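Hypothetical protein Atu1826 (Agrobacterium tumefaciens, PDB 2I3D) is of unknown function but is probably a hydrolase of the alpha/beta-hydrolase fold, related in sequence to the S15 family of X-Pro dipeptidyl-peptidases. Local coordinates at residues Y39-L53 against W113-A127. Sequence-based numbering, arbitrary orientation. Where two conformers were deposited one is given.
Sequences YQPSKEKSAPIAIIL and WVQSLHPDSKSCWVA
Ile49 pairs through its backbone with Ser123 and Trp125 and turns its side chain onto Val114 and Gln115 of helix 113-117. Ile49 N donates to Ser123 O (3.0 Å), and Ile49 O accepts from Trp125 N (2.7 Å). Its side chain leaves on the same face as Cys124 and Ile51, toward the helix. There CG2 meets Val114 CG1. The CG1 branch, anti to the carbonyl carbon (chi1 -67°), extends so that CD1 packs against Gln115 CG at 3.6 Å and against Ser121 OG. Gln115 NE2 is hydrogen-bonded to Glu145 OE2. Ser121 OG donates to Ala47 O (2.8 Å), reaching it from a position tilted out of the carbonyl plane. The bond joins the two loops just before their strands.

The strands run parallel, with axes at 17°. The ladder continues through Ile51 and Ala127 to Leu53 N, which bonds to Ala127 O. These are neighbouring parallel strands of the mixed central sheet, in the strand order 1-2-4-3-5-6-7-8 of an alpha/beta-hydrolase fold. Strand 124-129 runs into a GxSxG sequence, consistent with a nucleophile elbow. Helix 101-117 packs on one face of the sheet, and Val114 CG2 also reaches Ile51 CD1 (4.1 Å).

Tyr39 comes from strand 33-40, farther across the same sheet, and its ring lies beside the end of the helix. Trp113 points the edge of its six-membered ring at one face of Tyr39, a T-shaped pair with planes at 72°. Pro41 CD lies over the opposite face, near the rim. Leu117 CD1 comes obliquely to the phenol end, 3.9 Å from Tyr39 CZ. His118, the first residue beyond the helix, completes the aromatic cluster, rim to rim with Tyr39. Its ring also comes edge-on to Pro41 CB, but its modelled orientation is doubtful.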
loop_
_atom_site.group_PDB
_atom_site.type_symbol
_atom_site.label_atom_id
_atom_site.label_comp_id
_atom_site.label_asym_id
_atom_site.label_seq_id
_atom_site.Cartn_x
_atom_site.Cartn_y
_atom_site.Cartn_z
ATOM N N TYR B 39 -7.076 15.422 -6.741
ATOM C CA TYR B 39 -6.674 16.816 -6.759
ATOM C C TYR B 39 -7.345 17.600 -5.656
ATOM O O TYR B 39 -8.569 17.557 -5.522
ATOM C CB TYR B 39 -7.081 17.371 -8.116
ATOM C CG TYR B 39 -7.132 18.864 -8.264
ATOM C CD1 TYR B 39 -5.989 19.657 -8.134
ATOM C CD2 TYR B 39 -8.341 19.493 -8.628
ATOM C CE1 TYR B 39 -6.060 21.069 -8.327
ATOM C CE2 TYR B 39 -8.409 20.866 -8.836
ATOM C CZ TYR B 39 -7.278 21.646 -8.684
ATOM O OH TYR B 39 -7.382 23.013 -8.887
ATOM N N GLN B 40 -6.553 18.313 -4.860
ATOM C CA GLN B 40 -7.084 19.217 -3.822
ATOM C C GLN B 40 -6.463 20.596 -3.952
ATOM O O GLN B 40 -5.297 20.796 -3.561
ATOM C CB GLN B 40 -6.813 18.713 -2.407
ATOM C CG GLN B 40 -7.391 17.347 -2.072
ATOM C CD GLN B 40 -8.811 17.420 -1.539
ATOM O OE1 GLN B 40 -9.510 16.396 -1.458
ATOM N NE2 GLN B 40 -9.250 18.632 -1.170
ATOM N N PRO B 41 -7.239 21.574 -4.468
ATOM C CA PRO B 41 -6.641 22.896 -4.589
ATOM C C PRO B 41 -6.498 23.596 -3.237
ATOM O O PRO B 41 -7.294 23.373 -2.317
ATOM C CB PRO B 41 -7.624 23.655 -5.497
ATOM C CG PRO B 41 -8.955 23.024 -5.206
ATOM C CD PRO B 41 -8.641 21.544 -4.934
ATOM N N SER B 42 -5.490 24.444 -3.128
ATOM C CA SER B 42 -5.327 25.240 -1.926
ATOM C C SER B 42 -6.427 26.285 -1.743
ATOM O O SER B 42 -6.903 26.904 -2.725
ATOM C CB SER B 42 -3.991 25.977 -1.930
ATOM O OG SER B 42 -3.844 26.706 -0.707
ATOM N N LYS B 43 -6.786 26.485 -0.470
ATOM C CA LYS B 43 -7.639 27.591 -0.035
ATOM C C LYS B 43 -6.974 28.952 -0.269
ATOM O O LYS B 43 -7.634 29.979 -0.157
ATOM C CB LYS B 43 -7.957 27.457 1.455
ATOM C CG LYS B 43 -8.579 26.124 1.852
ATOM C CD LYS B 43 -9.373 26.225 3.169
ATOM C CE LYS B 43 -8.577 25.724 4.384
ATOM N NZ LYS B 43 -8.588 24.216 4.456
ATOM N N GLU B 44 -5.680 28.969 -0.572
ATOM C CA GLU B 44 -4.924 30.217 -0.582
ATOM C C GLU B 44 -4.499 30.638 -1.984
ATOM O O GLU B 44 -4.583 29.839 -2.947
ATOM C CB GLU B 44 -3.740 30.154 0.401
ATOM C CG GLU B 44 -4.124 29.665 1.834
ATOM C CD GLU B 44 -3.139 30.116 2.935
ATOM O OE1 GLU B 44 -2.590 31.249 2.822
ATOM O OE2 GLU B 44 -2.931 29.348 3.924
ATOM N N LYS B 45 -4.024 31.884 -2.087
ATOM C CA LYS B 45 -3.728 32.472 -3.397
ATOM C C LYS B 45 -2.241 32.417 -3.743
ATOM O O LYS B 45 -1.361 32.764 -2.951
ATOM C CB LYS B 45 -4.308 33.892 -3.551
ATOM C CG LYS B 45 -5.858 33.985 -3.456
ATOM C CD LYS B 45 -6.604 33.043 -4.420
ATOM C CE LYS B 45 -6.555 33.526 -5.878
ATOM N NZ LYS B 45 -7.571 34.582 -6.171
ATOM N N SER B 46 -1.964 31.934 -4.952
ATOM C CA SER B 46 -0.576 31.669 -5.369
ATOM C C SER B 46 0.017 30.518 -4.543
ATOM O O SER B 46 1.233 30.468 -4.357
ATOM C CB SER B 46 0.327 32.919 -5.200
ATOM O OG SER B 46 0.068 33.960 -6.153
ATOM N N ALA B 47 -0.823 29.624 -4.009
ATOM C CA ALA B 47 -0.300 28.541 -3.149
ATOM C C ALA B 47 0.657 27.645 -3.950
ATOM O O ALA B 47 0.447 27.410 -5.145
ATOM C CB ALA B 47 -1.412 27.715 -2.541
ATOM N N PRO B 48 1.701 27.118 -3.279
ATOM C CA PRO B 48 2.620 26.248 -3.995
ATOM C C PRO B 48 1.908 24.960 -4.378
ATOM O O PRO B 48 0.932 24.585 -3.726
ATOM C CB PRO B 48 3.701 25.956 -2.955
ATOM C CG PRO B 48 2.994 26.053 -1.625
ATOM C CD PRO B 48 2.046 27.238 -1.852
ATOM N N ILE B 49 2.395 24.327 -5.445
ATOM C CA ILE B 49 1.876 23.046 -5.927
ATOM C C ILE B 49 2.743 21.873 -5.432
ATOM O O ILE B 49 3.964 21.935 -5.446
ATOM C CB ILE B 49 1.789 23.017 -7.462
ATOM C CG1 ILE B 49 0.719 24.032 -7.926
ATOM C CG2 ILE B 49 1.422 21.620 -7.984
ATOM C CD1 ILE B 49 0.858 24.502 -9.372
ATOM N N ALA B 50 2.085 20.790 -5.047
ATOM C CA ALA B 50 2.812 19.571 -4.712
ATOM C C ALA B 50 2.316 18.450 -5.628
ATOM O O ALA B 50 1.102 18.268 -5.761
ATOM C CB ALA B 50 2.607 19.198 -3.246
ATOM N N ILE B 51 3.235 17.731 -6.269
ATOM C CA ILE B 51 2.909 16.566 -7.113
ATOM C C ILE B 51 3.481 15.323 -6.424
ATOM O O ILE B 51 4.678 15.318 -6.054
ATOM C CB ILE B 51 3.576 16.687 -8.515
ATOM C CG1 ILE B 51 3.189 18.034 -9.178
ATOM C CG2 ILE B 51 3.210 15.526 -9.412
ATOM C CD1 ILE B 51 1.689 18.224 -9.568
ATOM N N ILE B 52 2.665 14.285 -6.291
ATOM C CA ILE B 52 3.063 13.067 -5.558
ATOM C C ILE B 52 3.090 11.882 -6.528
ATOM O O ILE B 52 2.058 11.640 -7.221
ATOM C CB ILE B 52 2.067 12.743 -4.391
ATOM C CG1 ILE B 52 1.593 14.024 -3.688
ATOM C CG2 ILE B 52 2.704 11.704 -3.431
ATOM C CD1 ILE B 52 2.682 14.814 -2.967
ATOM N N LEU B 53 4.222 11.149 -6.568
ATOM C CA LEU B 53 4.477 10.118 -7.581
ATOM C C LEU B 53 4.638 8.741 -6.951
ATOM O O LEU B 53 5.333 8.595 -5.951
ATOM C CB LEU B 53 5.728 10.492 -8.418
ATOM C CG LEU B 53 5.588 11.861 -9.104
ATOM C CD1 LEU B 53 6.909 12.326 -9.752
ATOM C CD2 LEU B 53 4.409 11.834 -10.101
ATOM N N TRP B 113 -0.927 20.550 -16.127
ATOM C CA TRP B 113 -2.362 20.619 -15.875
ATOM C C TRP B 113 -2.691 21.415 -14.611
ATOM O O TRP B 113 -3.525 22.358 -14.660
ATOM C CB TRP B 113 -2.945 19.228 -15.818
ATOM C CG TRP B 113 -4.395 19.176 -15.550
ATOM C CD1 TRP B 113 -5.409 19.331 -16.468
ATOM C CD2 TRP B 113 -5.022 18.952 -14.289
ATOM N NE1 TRP B 113 -6.626 19.189 -15.844
ATOM C CE2 TRP B 113 -6.421 18.970 -14.506
ATOM C CE3 TRP B 113 -4.542 18.724 -12.994
ATOM C CZ2 TRP B 113 -7.341 18.770 -13.476
ATOM C CZ3 TRP B 113 -5.465 18.533 -11.958
ATOM C CH2 TRP B 113 -6.848 18.558 -12.211
ATOM N N VAL B 114 -2.032 21.096 -13.486
ATOM C CA VAL B 114 -2.284 21.824 -12.231
ATOM C C VAL B 114 -1.892 23.287 -12.405
ATOM O O VAL B 114 -2.624 24.193 -11.994
ATOM C CB VAL B 114 -1.564 21.206 -10.977
ATOM C CG1 VAL B 114 -2.025 21.919 -9.674
ATOM C CG2 VAL B 114 -1.834 19.767 -10.868
ATOM N N GLN B 115 -0.761 23.526 -13.061
ATOM C CA GLN B 115 -0.336 24.894 -13.300
ATOM C C GLN B 115 -1.275 25.691 -14.223
ATOM O O GLN B 115 -1.406 26.904 -14.073
ATOM C CB GLN B 115 1.091 24.907 -13.833
ATOM C CG GLN B 115 2.132 24.630 -12.755
ATOM C CD GLN B 115 3.541 24.540 -13.320
ATOM O OE1 GLN B 115 3.744 24.484 -14.544
ATOM N NE2 GLN B 115 4.527 24.544 -12.429
ATOM N N SER B 116 -1.918 25.013 -15.170
ATOM C CA SER B 116 -2.933 25.673 -16.028
ATOM C C SER B 116 -4.120 26.162 -15.174
ATOM O O SER B 116 -4.712 27.209 -15.469
ATOM C CB SER B 116 -3.373 24.778 -17.212
ATOM O OG SER B 116 -4.271 23.715 -16.839
ATOM N N LEU B 117 -4.453 25.418 -14.112
ATOM C CA LEU B 117 -5.546 25.793 -13.200
ATOM C C LEU B 117 -5.107 26.792 -12.133
ATOM O O LEU B 117 -5.948 27.492 -11.541
ATOM C CB LEU B 117 -6.157 24.561 -12.522
ATOM C CG LEU B 117 -6.701 23.421 -13.390
ATOM C CD1 LEU B 117 -7.426 22.402 -12.487
ATOM C CD2 LEU B 117 -7.634 23.907 -14.480
ATOM N N HIS B 118 -3.796 26.840 -11.880
ATOM C CA HIS B 118 -3.208 27.724 -10.871
ATOM C C HIS B 118 -2.054 28.505 -11.460
ATOM O O HIS B 118 -0.898 28.304 -11.069
ATOM C CB HIS B 118 -2.765 26.917 -9.625
ATOM C CG HIS B 118 -3.915 26.261 -8.919
ATOM N ND1 HIS B 118 -4.426 25.033 -9.297
ATOM C CD2 HIS B 118 -4.719 26.710 -7.930
ATOM C CE1 HIS B 118 -5.475 24.740 -8.545
ATOM N NE2 HIS B 118 -5.674 25.744 -7.708
ATOM N N PRO B 119 -2.356 29.394 -12.433
ATOM C CA PRO B 119 -1.314 30.117 -13.194
ATOM C C PRO B 119 -0.471 31.067 -12.345
ATOM O O PRO B 119 0.601 31.502 -12.783
ATOM C CB PRO B 119 -2.122 30.909 -14.243
ATOM C CG PRO B 119 -3.531 31.024 -13.661
ATOM C CD PRO B 119 -3.725 29.738 -12.890
ATOM N N ASP B 120 -0.946 31.370 -11.139
ATOM C CA ASP B 120 -0.217 32.300 -10.275
ATOM C C ASP B 120 0.656 31.612 -9.222
ATOM O O ASP B 120 1.334 32.281 -8.434
ATOM C CB ASP B 120 -1.168 33.298 -9.617
ATOM C CG ASP B 120 -1.604 34.398 -10.565
ATOM O OD1 ASP B 120 -0.908 35.435 -10.649
ATOM O OD2 ASP B 120 -2.647 34.220 -11.217
ATOM N N SER B 121 0.665 30.278 -9.226
ATOM C CA SER B 121 1.559 29.533 -8.343
ATOM C C SER B 121 2.964 29.610 -8.942
ATOM O O SER B 121 3.172 29.214 -10.115
ATOM C CB SER B 121 1.095 28.076 -8.227
ATOM O OG SER B 121 2.036 27.310 -7.500
ATOM N N LYS B 122 3.917 30.105 -8.154
ATOM C CA LYS B 122 5.284 30.285 -8.636
ATOM C C LYS B 122 6.253 29.212 -8.121
ATOM O O LYS B 122 7.434 29.201 -8.508
ATOM C CB LYS B 122 5.819 31.685 -8.300
ATOM C CG LYS B 122 5.135 32.847 -9.070
ATOM C CD LYS B 122 5.178 32.631 -10.596
ATOM C CE LYS B 122 4.596 33.814 -11.414
ATOM N NZ LYS B 122 3.169 34.168 -11.057
ATOM N N SER B 123 5.760 28.298 -7.278
ATOM C CA SER B 123 6.647 27.240 -6.773
ATOM C C SER B 123 5.981 25.903 -6.598
ATOM O O SER B 123 4.754 25.780 -6.504
ATOM C CB SER B 123 7.316 27.634 -5.464
ATOM O OG SER B 123 6.373 27.623 -4.451
ATOM N N CYS B 124 6.836 24.891 -6.570
ATOM C CA CYS B 124 6.344 23.538 -6.618
ATOM C C CYS B 124 7.270 22.633 -5.789
ATOM O O CYS B 124 8.471 22.895 -5.671
ATOM C CB CYS B 124 6.210 23.076 -8.082
ATOM S SG CYS B 124 5.877 21.290 -8.314
ATOM N N TRP B 125 6.672 21.605 -5.186
ATOM C CA TRP B 125 7.430 20.486 -4.608
ATOM C C TRP B 125 7.049 19.208 -5.302
ATOM O O TRP B 125 5.909 19.056 -5.714
ATOM C CB TRP B 125 7.098 20.298 -3.133
ATOM C CG TRP B 125 7.845 21.245 -2.188
ATOM C CD1 TRP B 125 7.773 22.607 -2.139
ATOM C CD2 TRP B 125 8.714 20.848 -1.126
ATOM N NE1 TRP B 125 8.555 23.101 -1.100
ATOM C CE2 TRP B 125 9.134 22.040 -0.454
ATOM C CE3 TRP B 125 9.136 19.604 -0.646
ATOM C CZ2 TRP B 125 9.984 22.012 0.641
ATOM C CZ3 TRP B 125 9.998 19.565 0.449
ATOM C CH2 TRP B 125 10.418 20.763 1.072
ATOM N N VAL B 126 7.984 18.271 -5.360
ATOM C CA VAL B 126 7.658 16.930 -5.849
ATOM C C VAL B 126 8.005 15.949 -4.743
ATOM O O VAL B 126 9.038 16.090 -4.070
ATOM C CB VAL B 126 8.413 16.591 -7.178
ATOM C CG1 VAL B 126 9.915 16.637 -6.973
ATOM C CG2 VAL B 126 7.950 15.244 -7.778
ATOM N N ALA B 127 7.139 14.974 -4.527
ATOM C CA ALA B 127 7.444 13.931 -3.544
ATOM C C ALA B 127 7.206 12.615 -4.250
ATOM O O ALA B 127 6.124 12.428 -4.838
ATOM C CB ALA B 127 6.541 14.063 -2.330
HETATM O O HOH W 1 2.038 34.837 -7.466
HETATM O O HOH W 2 3.592 30.695 -5.693
#